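Long-range contact in peroxide stress regulator PerR, FUR family (Streptococcus pyogenes, PDB 4LMY), which probably binds DNA as a zinc-containing dimer and regulates transcription of genes of the peroxide stress response: residues Q98-V103 / A111-V116. Numbering follows the deposited sequence.
Sequences QHVNVV and ADFMDV. With ZN (zinc ion), chain E.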
ATOM      1  N   GLN B  98      -4.127  -9.469  -3.218  1.00 25.21           N
ATOM      2  CA  GLN B  98      -3.839  -9.351  -4.638  1.00 23.06           C
ATOM      3  C   GLN B  98      -2.377  -9.714  -4.864  1.00 19.91           C
ATOM      4  O   GLN B  98      -1.645 -10.002  -3.915  1.00 22.81           O
ATOM      5  CB  GLN B  98      -4.105  -7.928  -5.131  1.00 23.34           C
ATOM      6  CG  GLN B  98      -3.123  -6.914  -4.589  1.00 24.92           C
ATOM      7  CD  GLN B  98      -3.225  -5.571  -5.276  1.00 31.00           C
ATOM      8  OE1 GLN B  98      -2.725  -4.575  -4.770  1.00 34.56           O
ATOM      9  NE2 GLN B  98      -3.860  -5.539  -6.440  1.00 24.90           N
ATOM     10  N   HIS B  99      -1.951  -9.686  -6.118  1.00 21.07           N
ATOM     11  CA  HIS B  99      -0.563  -9.982  -6.440  1.00 21.84           C
ATOM     12  C   HIS B  99       0.025  -8.888  -7.315  1.00 21.17           C
ATOM     13  O   HIS B  99      -0.535  -8.541  -8.353  1.00 24.25           O
ATOM     14  CB  HIS B  99      -0.448 -11.350  -7.106  1.00 22.05           C
ATOM     15  CG  HIS B  99      -0.974 -12.464  -6.259  1.00 22.78           C
ATOM     16  ND1 HIS B  99      -0.161 -13.253  -5.477  1.00 25.16           N
ATOM     17  CD2 HIS B  99      -2.240 -12.894  -6.041  1.00 25.24           C
ATOM     18  CE1 HIS B  99      -0.900 -14.136  -4.827  1.00 29.43           C
ATOM     19  NE2 HIS B  99      -2.166 -13.936  -5.150  1.00 22.13           N
ATOM     20  N   VAL B 100       1.160  -8.355  -6.874  1.00 18.70           N
ATOM     21  CA  VAL B 100       1.772  -7.181  -7.480  1.00 19.73           C
ATOM     22  C   VAL B 100       3.153  -7.520  -8.033  1.00 17.78           C
ATOM     23  O   VAL B 100       3.920  -8.245  -7.405  1.00 18.39           O
ATOM     24  CB  VAL B 100       1.914  -6.051  -6.433  1.00 19.79           C
ATOM     25  CG1 VAL B 100       2.549  -4.800  -7.040  1.00 19.99           C
ATOM     26  CG2 VAL B 100       0.560  -5.732  -5.813  1.00 25.25           C
ATOM     27  N   ASN B 101       3.469  -6.995  -9.212  1.00 20.58           N
ATOM     28  CA  ASN B 101       4.791  -7.202  -9.794  1.00 19.74           C
ATOM     29  C   ASN B 101       5.855  -6.285  -9.204  1.00 21.17           C
ATOM     30  O   ASN B 101       5.578  -5.141  -8.850  1.00 20.74           O
ATOM     31  CB  ASN B 101       4.753  -6.999 -11.307  1.00 20.07           C
ATOM     32  CG  ASN B 101       4.151  -8.177 -12.036  1.00 24.65           C
ATOM     33  OD1 ASN B 101       4.160  -9.302 -11.537  1.00 27.65           O
ATOM     34  ND2 ASN B 101       3.636  -7.929 -13.233  1.00 25.09           N
ATOM     35  N   VAL B 102       7.073  -6.799  -9.098  1.00 19.84           N
ATOM     36  CA  VAL B 102       8.226  -5.945  -8.854  1.00 19.03           C
ATOM     37  C   VAL B 102       9.182  -6.118 -10.030  1.00 18.52           C
ATOM     38  O   VAL B 102       9.556  -7.238 -10.383  1.00 24.15           O
ATOM     39  CB  VAL B 102       8.908  -6.225  -7.486  1.00 24.38           C
ATOM     40  CG1 VAL B 102       9.361  -7.671  -7.372  1.00 31.56           C
ATOM     41  CG2 VAL B 102      10.073  -5.270  -7.272  1.00 21.75           C
ATOM     42  N   VAL B 103       9.542  -5.007 -10.662  1.00 20.96           N
ATOM     43  CA  VAL B 103      10.334  -5.049 -11.884  1.00 19.57           C
ATOM     44  C   VAL B 103      11.741  -4.527 -11.635  1.00 21.96           C
ATOM     45  O   VAL B 103      11.914  -3.490 -10.998  1.00 19.58           O
ATOM     46  CB  VAL B 103       9.679  -4.201 -12.999  1.00 22.79           C
ATOM     47  CG1 VAL B 103      10.467  -4.319 -14.289  1.00 21.74           C
ATOM     48  CG2 VAL B 103       8.227  -4.624 -13.207  1.00 25.27           C
ATOM     49  N   ALA B 111       9.368 -10.176 -10.762  1.00 23.71           N
ATOM     50  CA  ALA B 111       8.917 -11.088  -9.728  1.00 20.71           C
ATOM     51  C   ALA B 111       7.578 -10.557  -9.237  1.00 28.47           C
ATOM     52  O   ALA B 111       7.235  -9.405  -9.496  1.00 29.17           O
ATOM     53  CB  ALA B 111       9.923 -11.149  -8.594  1.00 25.29           C
ATOM     54  N   ASP B 112       6.813 -11.390  -8.546  1.00 25.48           N
ATOM     55  CA  ASP B 112       5.556 -10.929  -7.972  1.00 25.27           C
ATOM     56  C   ASP B 112       5.466 -11.288  -6.497  1.00 26.50           C
ATOM     57  O   ASP B 112       6.121 -12.223  -6.034  1.00 26.74           O
ATOM     58  CB  ASP B 112       4.354 -11.483  -8.744  1.00 26.88           C
ATOM     59  CG  ASP B 112       4.307 -12.997  -8.750  1.00 34.24           C
ATOM     60  OD1 ASP B 112       3.715 -13.575  -7.817  1.00 30.11           O
ATOM     61  OD2 ASP B 112       4.859 -13.605  -9.690  1.00 34.46           O
ATOM     62  N   PHE B 113       4.666 -10.528  -5.759  1.00 22.63           N
ATOM     63  CA  PHE B 113       4.469 -10.776  -4.338  1.00 22.73           C
ATOM     64  C   PHE B 113       3.001 -10.623  -3.953  1.00 24.25           C
ATOM     65  O   PHE B 113       2.212 -10.018  -4.684  1.00 22.69           O
ATOM     66  CB  PHE B 113       5.353  -9.849  -3.492  1.00 25.80           C
ATOM     67  CG  PHE B 113       4.976  -8.395  -3.577  1.00 22.45           C
ATOM     68  CD1 PHE B 113       4.227  -7.802  -2.574  1.00 24.34           C
ATOM     69  CD2 PHE B 113       5.376  -7.621  -4.653  1.00 23.70           C
ATOM     70  CE1 PHE B 113       3.878  -6.464  -2.644  1.00 27.50           C
ATOM     71  CE2 PHE B 113       5.033  -6.280  -4.730  1.00 25.68           C
ATOM     72  CZ  PHE B 113       4.285  -5.703  -3.725  1.00 28.76           C
ATOM     73  N   MET B 114       2.640 -11.179  -2.803  1.00 20.93           N
ATOM     74  CA  MET B 114       1.267 -11.118  -2.319  1.00 22.58           C
ATOM     75  C   MET B 114       1.043  -9.869  -1.492  1.00 23.45           C
ATOM     76  O   MET B 114       1.776  -9.609  -0.538  1.00 24.39           O
ATOM     77  CB  MET B 114       0.956 -12.340  -1.462  1.00 24.03           C
ATOM     78  CG  MET B 114      -0.504 -12.460  -1.072  1.00 25.02           C
ATOM     79  SD  MET B 114      -0.844 -14.019  -0.238  1.00 32.66           S
ATOM     80  CE  MET B 114      -0.655 -13.546   1.480  1.00 37.31           C
ATOM     81  N   ASP B 115       0.015  -9.108  -1.850  1.00 25.16           N
ATOM     82  CA  ASP B 115      -0.278  -7.856  -1.170  1.00 24.45           C
ATOM     83  C   ASP B 115      -1.656  -7.845  -0.514  1.00 24.42           C
ATOM     84  O   ASP B 115      -2.632  -8.312  -1.096  1.00 26.13           O
ATOM     85  CB  ASP B 115      -0.186  -6.697  -2.157  1.00 23.66           C
ATOM     86  CG  ASP B 115      -0.787  -5.425  -1.608  1.00 29.31           C
ATOM     87  OD1 ASP B 115      -1.878  -5.035  -2.068  1.00 30.76           O
ATOM     88  OD2 ASP B 115      -0.174  -4.828  -0.703  1.00 27.43           O
ATOM     89  N   VAL B 116      -1.723  -7.302   0.697  1.00 33.55           N
ATOM     90  CA  VAL B 116      -2.996  -7.072   1.374  1.00 36.02           C
ATOM     91  C   VAL B 116      -3.142  -5.596   1.745  1.00 32.06           C
ATOM     92  O   VAL B 116      -4.054  -5.217   2.482  1.00 40.28           O
ATOM     93  CB  VAL B 116      -3.123  -7.926   2.652  1.00 38.75           C
ATOM     94  CG1 VAL B 116      -3.030  -9.409   2.318  1.00 41.02           C
ATOM     95  CG2 VAL B 116      -2.053  -7.539   3.665  1.00 46.76           C
TER
HETATM   96 ZN    ZN E 201      -3.754 -15.327  -4.780  1.00 27.31          ZN
HETATM   97  O   HOH W   1       2.637 -13.432  -5.319  1.00 24.64           O
HETATM   98  O   HOH W   2       4.642 -11.680 -12.523  1.00 36.00           O
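Q98, V100 and V102 pair with D115, F113 and A111 through six backbone hydrogen bonds, two to each pair. The V102 N to A111 O bond is the shortest, at 2.6 Å. Between these pairs, H99 faces M114 and N101 faces D112 across non-hydrogen-bonded positions.

H99 works at both nitrogens. H99 NE2 binds the zinc ion at 2.1 Å, together with H4, H6, H19 and H97. H99 ND1 donates to a water in the plane of the ring at 2.8 Å, and that water donates to D112 OD1, which S5 also hydrogen-bonds. Zinc at NE2 and the water at ND1 together probably limit rotation of the ring, and the D112-water link may make NE2 a somewhat stronger donor to the metal. With CG between its own N and carbonyl carbon (chi1 60°), the D112 carboxylate lies on the H99 face and meets H99 through that water. A second water joins N101 OD1 to D112 OD2, the latter weakly.

The other face carries Q98, V100, V102, A111, F113 and D115. The F113 ring leans back over the neighbouring strand (chi1 67°), and F113 CE2 meets V100 CB at 3.6 Å. V100 CG2 touches D115 CB, whose carboxylate turns to the backbone N of D117 and V118, at the start of helix 118-129. V102 CG1 lies 3.7 Å from A111 CB. Q128 and Y131 of the second subunit pack on this face, and Q128 OE1 accepts from M114 N.

This is an antiparallel beta hairpin of the FUR-family dimerisation domain, with a histidine-rich metal site on one face and the partner subunit on the other.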